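Long-range contacts in PelA (Pseudomonas aeruginosa, PDB 5TCB), which carries a glycoside hydrolase domain, the part described here, within a longer protein that probably also acts as a polysaccharide deacetylase: residues Ala187-Gly198 / Met229-Leu237; Arg152-His163 / Glu178-Val186. All blocks are in the same frame, centred on the assembly; numbering follows the deposited sequence.

Contact 1. Residues Ala187-Gly198 / Met229-Leu237; sequences ASAVAVESIHAG and MPIVAIDYL
The ring of Tyr236 meets Glu193 at its edge: OE1 lies near the ring plane and accepts a hydrogen bond from Tyr236 OH at 2.6 Å. The two flat groups are well turned from each other, carboxylate and ring planes 62° apart, and the hydroxyl reaches OE1 on its anti side. The other oxygen, OE2, is held by Asn174, so each carboxylate oxygen has a partner. Gly198 C also borders the ring edge, next to the backbone bond from Tyr236 N to Ala197 O. Over one face of the His196 ring lies Ile195 CG2, while His196 NE2 bonds Glu255. The Asp235 carboxylate accepts hydrogen bonds from three successive backbone N-H groups. OD1 takes the one from Ile195 at 2.8 Å, on its syn side, while OD2 takes His196 N from the syn side and Ala197 N, also 2.8 Å away, from above the carboxylate plane. Three bonds thus fix the rotation of this buried group and hold the loop wrapped around it. The peptide between Glu193 and Ser194 is cis; with OG anti to its carbonyl carbon (chi1 -67°), Ser194 gives its hydroxyl hydrogen to Ile234 O at 2.7 Å, in the carbonyl plane.

Earlier in the segment, 189-192 pairs with 231-236 as parallel strands in the eight-stranded sheet of a (beta/alpha)8-type glycoside hydrolase. Val190 bonds Pro230 O through its N and Val232 N through its O; Val192 N and O likewise engage Val232 O and Ile234 N. Met229, bent at chi2 and chi3, lays CG against Val190 CG2 at 3.7 Å and CE against Ala187 CB. Ala191 CB meets Ile234 CD1, and Ile195 CG1 presses on Ala233 CB. Strand 170-174 flanks 187-192 on its other side; helix 211-226 covers Val190, Val192 and Ile231, and helix 242-254 packs on Ile195, His196 and Ala197.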
loop_
_atom_site.group_PDB
_atom_site.type_symbol
_atom_site.label_atom_id
_atom_site.label_comp_id
_atom_site.label_asym_id
_atom_site.label_seq_id
_atom_site.Cartn_x
_atom_site.Cartn_y
_atom_site.Cartn_z
ATOM N N ALA A 187 0.936 1.870 12.858
ATOM C CA ALA A 187 1.242 0.978 11.749
ATOM C C ALA A 187 1.755 -0.367 12.234
ATOM O O ALA A 187 2.572 -0.441 13.154
ATOM C CB ALA A 187 2.283 1.601 10.824
ATOM N N SER A 188 1.278 -1.431 11.581
ATOM C CA SER A 188 1.740 -2.776 11.881
ATOM C C SER A 188 2.952 -3.180 11.038
ATOM O O SER A 188 3.695 -4.083 11.437
ATOM C CB SER A 188 0.598 -3.765 11.653
ATOM O OG SER A 188 -0.361 -3.689 12.695
ATOM N N ALA A 189 3.131 -2.555 9.883
ATOM C CA ALA A 189 4.263 -2.766 8.995
ATOM C C ALA A 189 4.267 -1.608 8.014
ATOM O O ALA A 189 3.261 -0.903 7.864
ATOM C CB ALA A 189 4.150 -4.104 8.252
ATOM N N VAL A 190 5.406 -1.402 7.365
ATOM C CA VAL A 190 5.568 -0.390 6.335
ATOM C C VAL A 190 6.162 -1.052 5.110
ATOM O O VAL A 190 7.181 -1.751 5.218
ATOM C CB VAL A 190 6.473 0.751 6.823
ATOM C CG1 VAL A 190 6.691 1.779 5.739
ATOM C CG2 VAL A 190 5.886 1.376 8.082
ATOM N N ALA A 191 5.518 -0.851 3.964
ATOM C CA ALA A 191 6.028 -1.311 2.682
ATOM C C ALA A 191 6.771 -0.198 1.963
ATOM O O ALA A 191 6.533 0.998 2.169
ATOM C CB ALA A 191 4.906 -1.827 1.780
ATOM N N VAL A 192 7.643 -0.617 1.052
ATOM C CA VAL A 192 8.406 0.289 0.213
ATOM C C VAL A 192 8.531 -0.291 -1.187
ATOM O O VAL A 192 9.088 -1.379 -1.374
ATOM C CB VAL A 192 9.802 0.587 0.779
ATOM C CG1 VAL A 192 10.562 1.538 -0.180
ATOM C CG2 VAL A 192 9.701 1.179 2.154
ATOM N N GLU A 193 8.023 0.441 -2.170
ATOM C CA GLU A 193 8.339 0.222 -3.567
ATOM C C GLU A 193 9.438 1.210 -3.930
ATOM O O GLU A 193 9.144 2.432 -3.980
ATOM C CB GLU A 193 7.134 0.481 -4.475
ATOM C CG GLU A 193 5.845 -0.205 -4.103
ATOM C CD GLU A 193 4.686 0.433 -4.855
ATOM O OE1 GLU A 193 4.418 0.045 -6.010
ATOM O OE2 GLU A 193 4.061 1.358 -4.300
ATOM N N SER A 194 10.689 0.818 -4.175
ATOM C CA SER A 194 11.213 -0.541 -4.212
ATOM C C SER A 194 12.619 -0.473 -3.630
ATOM O O SER A 194 13.159 0.622 -3.422
ATOM C CB SER A 194 11.244 -1.075 -5.643
ATOM O OG SER A 194 9.950 -1.255 -6.174
ATOM N N ILE A 195 13.251 -1.626 -3.413
ATOM C CA ILE A 195 14.562 -1.648 -2.767
ATOM C C ILE A 195 15.656 -1.833 -3.813
ATOM O O ILE A 195 16.545 -0.981 -3.946
ATOM C CB ILE A 195 14.622 -2.723 -1.664
ATOM C CG1 ILE A 195 13.606 -2.439 -0.543
ATOM C CG2 ILE A 195 16.043 -2.847 -1.068
ATOM C CD1 ILE A 195 13.723 -1.057 0.117
ATOM N N HIS A 196 15.613 -2.918 -4.580
ATOM C CA HIS A 196 16.622 -3.154 -5.604
ATOM C C HIS A 196 16.060 -3.123 -7.013
ATOM O O HIS A 196 16.644 -2.494 -7.913
ATOM C CB HIS A 196 17.307 -4.509 -5.380
ATOM C CG HIS A 196 18.089 -4.592 -4.110
ATOM N ND1 HIS A 196 19.144 -3.746 -3.832
ATOM C CD2 HIS A 196 17.981 -5.427 -3.051
ATOM C CE1 HIS A 196 19.644 -4.054 -2.647
ATOM N NE2 HIS A 196 18.961 -5.073 -2.156
ATOM N N ALA A 197 14.954 -3.829 -7.232
ATOM C CA ALA A 197 14.345 -3.963 -8.544
ATOM C C ALA A 197 13.015 -3.227 -8.525
ATOM O O ALA A 197 12.105 -3.571 -7.762
ATOM C CB ALA A 197 14.164 -5.440 -8.916
ATOM N N GLY A 198 12.903 -2.192 -9.353
ATOM C CA GLY A 198 11.732 -1.356 -9.335
ATOM C C GLY A 198 11.047 -1.267 -10.684
ATOM O O GLY A 198 11.459 -1.878 -11.680
ATOM N N MET A 229 10.040 -1.839 13.453
ATOM C CA MET A 229 8.922 -1.886 12.524
ATOM C C MET A 229 9.202 -2.905 11.423
ATOM O O MET A 229 10.256 -2.835 10.775
ATOM C CB MET A 229 8.685 -0.513 11.913
ATOM C CG MET A 229 7.583 -0.494 10.853
ATOM S SD MET A 229 5.916 -0.690 11.556
ATOM C CE MET A 229 5.715 0.897 12.400
ATOM N N PRO A 230 8.293 -3.843 11.162
ATOM C CA PRO A 230 8.491 -4.745 10.020
ATOM C C PRO A 230 8.444 -3.962 8.727
ATOM O O PRO A 230 7.560 -3.117 8.545
ATOM C CB PRO A 230 7.329 -5.741 10.131
ATOM C CG PRO A 230 6.897 -5.663 11.531
ATOM C CD PRO A 230 7.131 -4.241 11.970
ATOM N N ILE A 231 9.418 -4.220 7.848
ATOM C CA ILE A 231 9.514 -3.557 6.550
ATOM C C ILE A 231 9.298 -4.581 5.442
ATOM O O ILE A 231 9.998 -5.607 5.365
ATOM C CB ILE A 231 10.852 -2.822 6.340
ATOM C CG1 ILE A 231 11.170 -1.925 7.532
ATOM C CG2 ILE A 231 10.797 -2.018 5.038
ATOM C CD1 ILE A 231 12.570 -1.364 7.506
ATOM N N VAL A 232 8.355 -4.276 4.565
ATOM C CA VAL A 232 8.050 -5.092 3.403
ATOM C C VAL A 232 8.644 -4.398 2.188
ATOM O O VAL A 232 8.466 -3.188 1.993
ATOM C CB VAL A 232 6.531 -5.290 3.258
ATOM C CG1 VAL A 232 6.181 -5.774 1.863
ATOM C CG2 VAL A 232 6.045 -6.244 4.334
ATOM N N ALA A 233 9.405 -5.142 1.409
ATOM C CA ALA A 233 9.953 -4.675 0.148
ATOM C C ALA A 233 9.056 -5.160 -0.980
ATOM O O ALA A 233 8.871 -6.365 -1.144
ATOM C CB ALA A 233 11.379 -5.188 -0.060
ATOM N N ILE A 234 8.507 -4.227 -1.757
ATOM C CA ILE A 234 7.741 -4.560 -2.960
ATOM C C ILE A 234 8.629 -4.217 -4.144
ATOM O O ILE A 234 8.725 -3.058 -4.557
ATOM C CB ILE A 234 6.407 -3.810 -3.052
ATOM C CG1 ILE A 234 5.567 -4.013 -1.810
ATOM C CG2 ILE A 234 5.636 -4.331 -4.270
ATOM C CD1 ILE A 234 4.337 -3.048 -1.752
ATOM N N ASP A 235 9.281 -5.242 -4.696
ATOM C CA ASP A 235 10.142 -5.112 -5.855
ATOM C C ASP A 235 9.475 -5.746 -7.072
ATOM O O ASP A 235 8.534 -6.534 -6.966
ATOM C CB ASP A 235 11.509 -5.753 -5.583
ATOM C CG ASP A 235 12.432 -4.841 -4.776
ATOM O OD1 ASP A 235 11.917 -4.038 -3.955
ATOM O OD2 ASP A 235 13.660 -4.931 -4.974
ATOM N N TYR A 236 9.984 -5.384 -8.247
ATOM C CA TYR A 236 9.312 -5.695 -9.502
ATOM C C TYR A 236 10.279 -6.362 -10.467
ATOM O O TYR A 236 11.307 -5.772 -10.825
ATOM C CB TYR A 236 8.722 -4.416 -10.115
ATOM C CG TYR A 236 7.602 -3.856 -9.280
ATOM C CD1 TYR A 236 7.782 -2.699 -8.545
ATOM C CD2 TYR A 236 6.372 -4.490 -9.234
ATOM C CE1 TYR A 236 6.733 -2.186 -7.770
ATOM C CE2 TYR A 236 5.327 -4.005 -8.445
ATOM C CZ TYR A 236 5.522 -2.849 -7.737
ATOM O OH TYR A 236 4.466 -2.359 -6.991
ATOM N N LEU A 237 9.934 -7.591 -10.887
ATOM C CA LEU A 237 10.623 -8.308 -11.961
ATOM C C LEU A 237 9.558 -9.009 -12.789
ATOM O O LEU A 237 8.555 -9.476 -12.237
ATOM C CB LEU A 237 11.639 -9.341 -11.456
ATOM C CG LEU A 237 12.931 -8.770 -10.881
ATOM C CD1 LEU A 237 13.753 -9.879 -10.246
ATOM C CD2 LEU A 237 13.755 -8.057 -11.964
HETATM O O HOH W 1 13.342 -4.296 -11.785
#

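Contact 2. Residues Arg152-His163 / Glu178-Val186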
loop_
_atom_site.group_PDB
_atom_site.type_symbol
_atom_site.label_atom_id
_atom_site.label_comp_id
_atom_site.label_asym_id
_atom_site.label_seq_id
_atom_site.Cartn_x
_atom_site.Cartn_y
_atom_site.Cartn_z
ATOM N N ARG A 152 0.013 17.285 5.346
ATOM C CA ARG A 152 0.675 16.270 6.164
ATOM C C ARG A 152 -0.018 16.134 7.509
ATOM O O ARG A 152 -0.224 15.023 8.002
ATOM C CB ARG A 152 2.148 16.643 6.352
ATOM C CG ARG A 152 2.966 15.577 7.034
ATOM C CD ARG A 152 4.329 16.057 7.474
ATOM N NE ARG A 152 4.212 17.015 8.576
ATOM C CZ ARG A 152 4.050 16.670 9.848
ATOM N NH1 ARG A 152 4.036 15.387 10.215
ATOM N NH2 ARG A 152 3.920 17.602 10.771
ATOM N N ARG A 153 -0.380 17.264 8.119
ATOM C CA ARG A 153 -1.063 17.242 9.401
ATOM C C ARG A 153 -2.460 16.654 9.261
ATOM O O ARG A 153 -2.915 15.916 10.131
ATOM C CB ARG A 153 -1.128 18.657 9.984
ATOM C CG ARG A 153 0.222 19.230 10.381
ATOM C CD ARG A 153 0.089 20.666 10.910
ATOM N NE ARG A 153 1.399 21.232 11.219
ATOM C CZ ARG A 153 1.595 22.443 11.728
ATOM N NH1 ARG A 153 0.563 23.236 11.987
ATOM N NH2 ARG A 153 2.830 22.859 11.976
ATOM N N ALA A 154 -3.154 16.965 8.163
ATOM C CA ALA A 154 -4.476 16.393 7.937
ATOM C C ALA A 154 -4.386 14.892 7.718
ATOM O O ALA A 154 -5.272 14.143 8.149
ATOM C CB ALA A 154 -5.130 17.056 6.739
ATOM N N LEU A 155 -3.319 14.435 7.060
ATOM C CA LEU A 155 -3.109 13.006 6.873
ATOM C C LEU A 155 -2.867 12.329 8.214
ATOM O O LEU A 155 -3.470 11.287 8.508
ATOM C CB LEU A 155 -1.931 12.765 5.925
ATOM C CG LEU A 155 -1.569 11.294 5.726
ATOM C CD1 LEU A 155 -2.739 10.550 5.128
ATOM C CD2 LEU A 155 -0.357 11.173 4.801
ATOM N N ALA A 156 -1.998 12.912 9.057
ATOM C CA ALA A 156 -1.699 12.290 10.347
ATOM C C ALA A 156 -2.954 12.216 11.214
ATOM O O ALA A 156 -3.227 11.178 11.832
ATOM C CB ALA A 156 -0.574 13.046 11.059
ATOM N N SER A 157 -3.762 13.286 11.235
ATOM C CA SER A 157 -4.980 13.247 12.042
ATOM C C SER A 157 -5.990 12.260 11.480
ATOM O O SER A 157 -6.708 11.604 12.252
ATOM C CB SER A 157 -5.607 14.641 12.146
ATOM O OG SER A 157 -6.155 15.075 10.923
ATOM N N PHE A 158 -6.067 12.132 10.152
ATOM C CA PHE A 158 -6.947 11.133 9.562
ATOM C C PHE A 158 -6.537 9.724 9.975
ATOM O O PHE A 158 -7.382 8.905 10.357
ATOM C CB PHE A 158 -6.962 11.229 8.033
ATOM C CG PHE A 158 -7.646 10.059 7.420
ATOM C CD1 PHE A 158 -9.028 9.994 7.418
ATOM C CD2 PHE A 158 -6.922 8.975 6.954
ATOM C CE1 PHE A 158 -9.679 8.895 6.916
ATOM C CE2 PHE A 158 -7.586 7.845 6.451
ATOM C CZ PHE A 158 -8.952 7.814 6.449
ATOM N N LEU A 159 -5.241 9.418 9.888
ATOM C CA LEU A 159 -4.778 8.076 10.216
ATOM C C LEU A 159 -5.028 7.763 11.686
ATOM O O LEU A 159 -5.420 6.643 12.033
ATOM C CB LEU A 159 -3.299 7.910 9.855
ATOM C CG LEU A 159 -2.993 7.992 8.349
ATOM C CD1 LEU A 159 -1.484 8.133 8.058
ATOM C CD2 LEU A 159 -3.572 6.771 7.613
ATOM N N ALA A 160 -4.824 8.740 12.566
ATOM C CA ALA A 160 -5.135 8.522 13.965
ATOM C C ALA A 160 -6.628 8.263 14.172
ATOM O O ALA A 160 -7.004 7.410 14.979
ATOM C CB ALA A 160 -4.664 9.702 14.797
ATOM N N GLN A 161 -7.493 8.972 13.446
ATOM C CA GLN A 161 -8.928 8.760 13.599
ATOM C C GLN A 161 -9.344 7.412 13.028
ATOM O O GLN A 161 -10.209 6.722 13.597
ATOM C CB GLN A 161 -9.697 9.889 12.920
ATOM C CG GLN A 161 -11.205 9.799 13.119
ATOM C CD GLN A 161 -11.948 10.969 12.513
ATOM O OE1 GLN A 161 -11.340 11.907 11.995
ATOM N NE2 GLN A 161 -13.271 10.916 12.571
ATOM N N LEU A 162 -8.749 7.019 11.903
ATOM C CA LEU A 162 -9.021 5.706 11.342
ATOM C C LEU A 162 -8.670 4.613 12.333
ATOM O O LEU A 162 -9.436 3.656 12.533
ATOM C CB LEU A 162 -8.231 5.535 10.049
ATOM C CG LEU A 162 -8.219 4.133 9.432
ATOM C CD1 LEU A 162 -9.632 3.665 9.110
ATOM C CD2 LEU A 162 -7.352 4.134 8.191
ATOM N N HIS A 163 -7.506 4.738 12.969
ATOM C CA HIS A 163 -7.037 3.738 13.899
ATOM C C HIS A 163 -7.901 3.704 15.161
ATOM O O HIS A 163 -8.156 2.627 15.727
ATOM C CB HIS A 163 -5.568 4.027 14.190
ATOM C CG HIS A 163 -4.926 3.014 15.063
ATOM N ND1 HIS A 163 -4.951 1.669 14.768
ATOM C CD2 HIS A 163 -4.250 3.136 16.225
ATOM C CE1 HIS A 163 -4.313 1.006 15.719
ATOM N NE2 HIS A 163 -3.874 1.876 16.611
ATOM N N GLU A 178 6.618 10.716 6.327
ATOM C CA GLU A 178 6.407 12.055 6.849
ATOM C C GLU A 178 5.431 12.087 8.023
ATOM O O GLU A 178 5.407 13.073 8.762
ATOM C CB GLU A 178 5.879 12.969 5.739
ATOM C CG GLU A 178 6.839 13.192 4.583
ATOM C CD GLU A 178 6.888 12.035 3.573
ATOM O OE1 GLU A 178 6.041 11.095 3.616
ATOM O OE2 GLU A 178 7.834 12.079 2.747
ATOM N N VAL A 179 4.622 11.047 8.185
ATOM C CA VAL A 179 3.639 10.988 9.261
ATOM C C VAL A 179 3.970 9.928 10.302
ATOM O O VAL A 179 3.553 10.081 11.460
ATOM C CB VAL A 179 2.202 10.792 8.728
ATOM C CG1 VAL A 179 1.723 12.043 7.955
ATOM C CG2 VAL A 179 2.055 9.565 7.861
ATOM N N LEU A 180 4.726 8.892 9.955
ATOM C CA LEU A 180 5.001 7.821 10.916
ATOM C C LEU A 180 5.587 8.301 12.236
ATOM O O LEU A 180 5.169 7.776 13.282
ATOM C CB LEU A 180 5.922 6.771 10.280
ATOM C CG LEU A 180 5.186 5.797 9.371
ATOM C CD1 LEU A 180 6.115 5.165 8.335
ATOM C CD2 LEU A 180 4.491 4.710 10.201
ATOM N N PRO A 181 6.517 9.257 12.289
ATOM C CA PRO A 181 7.063 9.632 13.596
ATOM C C PRO A 181 6.021 10.198 14.541
ATOM O O PRO A 181 6.224 10.139 15.765
ATOM C CB PRO A 181 8.141 10.665 13.238
ATOM C CG PRO A 181 8.537 10.330 11.837
ATOM C CD PRO A 181 7.240 9.916 11.190
ATOM N N GLU A 182 4.916 10.736 14.033
ATOM C CA GLU A 182 3.841 11.255 14.866
ATOM C C GLU A 182 2.743 10.238 15.157
ATOM O O GLU A 182 1.746 10.587 15.806
ATOM C CB GLU A 182 3.217 12.476 14.203
ATOM C CG GLU A 182 4.124 13.686 14.271
ATOM C CD GLU A 182 3.599 14.834 13.462
ATOM O OE1 GLU A 182 2.398 15.141 13.584
ATOM O OE2 GLU A 182 4.382 15.417 12.691
ATOM N N LEU A 183 2.892 8.993 14.715
ATOM C CA LEU A 183 1.858 7.966 14.873
ATOM C C LEU A 183 2.441 6.701 15.499
ATOM O O LEU A 183 2.289 5.601 14.958
ATOM C CB LEU A 183 1.220 7.656 13.524
ATOM C CG LEU A 183 0.546 8.846 12.851
ATOM C CD1 LEU A 183 0.273 8.500 11.379
ATOM C CD2 LEU A 183 -0.748 9.195 13.571
ATOM N N PRO A 184 3.094 6.810 16.656
ATOM C CA PRO A 184 3.625 5.603 17.303
ATOM C C PRO A 184 2.514 4.614 17.604
ATOM O O PRO A 184 1.425 4.987 18.050
ATOM C CB PRO A 184 4.270 6.145 18.587
ATOM C CG PRO A 184 3.544 7.433 18.846
ATOM C CD PRO A 184 3.312 8.008 17.483
ATOM N N GLY A 185 2.783 3.344 17.309
ATOM C CA GLY A 185 1.836 2.285 17.595
ATOM C C GLY A 185 0.722 2.103 16.588
ATOM O O GLY A 185 -0.123 1.223 16.778
ATOM N N VAL A 186 0.693 2.885 15.515
ATOM C CA VAL A 186 -0.443 2.876 14.605
ATOM C C VAL A 186 -0.247 1.876 13.473
ATOM O O VAL A 186 -1.181 1.144 13.120
ATOM C CB VAL A 186 -0.688 4.301 14.062
ATOM C CG1 VAL A 186 -1.790 4.300 13.007
ATOM C CG2 VAL A 186 -1.069 5.227 15.189
HETATM O O HOH W 2 -2.635 1.074 19.102
#
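Ala156 and Val179 bring the two backbones closest, with 5.6 Å between their CA atoms, where a regular alpha helix, 152-163, runs beside an irregular chain containing a 3-10 turn at 180-182. This is helix-on-loop packing in the (beta/alpha)8-type domain: the helix belongs to 145-165, and the loop leads from strand 170-174 to strand 187-192. Gly185 has a positive phi of 81°, and the chain then turns, bringing Val186 against His163, at the C-terminal end of 152-163.

Val179 and Leu183 fill the middle. Val179 CG1 lies over the helix backbone, 3.6 Å from Arg152 O, and touches Leu155 and Ala156, whereas CG2 meets Leu159 CD1. Leu183 forks across the next turn: CD1 packs on Leu159 CD1, the side chains crossing at about a right angle, and CD2 lies 3.6 Å from Ala156 O and also reaches Ala160 CB. At the far end the His163 ring receives Val186 CA over one face, a CH-pi contact 4.2 Å from its centroid, with water 2 at the ring edge.

Arg152 closes the opposite end. Its bend at chi3 (69°) turns the guanidinium so that its edge meets the loop, where NH1 donates both to Glu178 O at 3.1 Å and to Glu182 in a salt bridge. Glu149 holds NH2 as a second acidic partner. The bridging oxygen, Glu182 OE2, takes NH1 from above its carboxylate plane and, weakly, NH2.

Overall arrangement
After the first four strands of the parallel sheet, the chain runs through helix 145-165, then strand 170-174, and returns along 178-186, closing the loop of contact 2 within a single helix-strand-loop passage. The next residue, Ala187, opens contact 1, which closes only after the hairpin 197-200/205-208; a beta-alpha-beta crossover through helix 211-226 brings 231-236 beside 187-192, parallel to it. The contacts therefore follow in series, neither nesting nor crossing, and the centres of contact 1 and contact 2 are about 20 Å apart. Contact 2 ties an outer helix to a loop; contact 1 joins neighbouring strands of the parallel sheet. Leu180 links them directly, its CD1 lying 3.8 Å from Val190 CG2 and its CD2 near Ala187 CB.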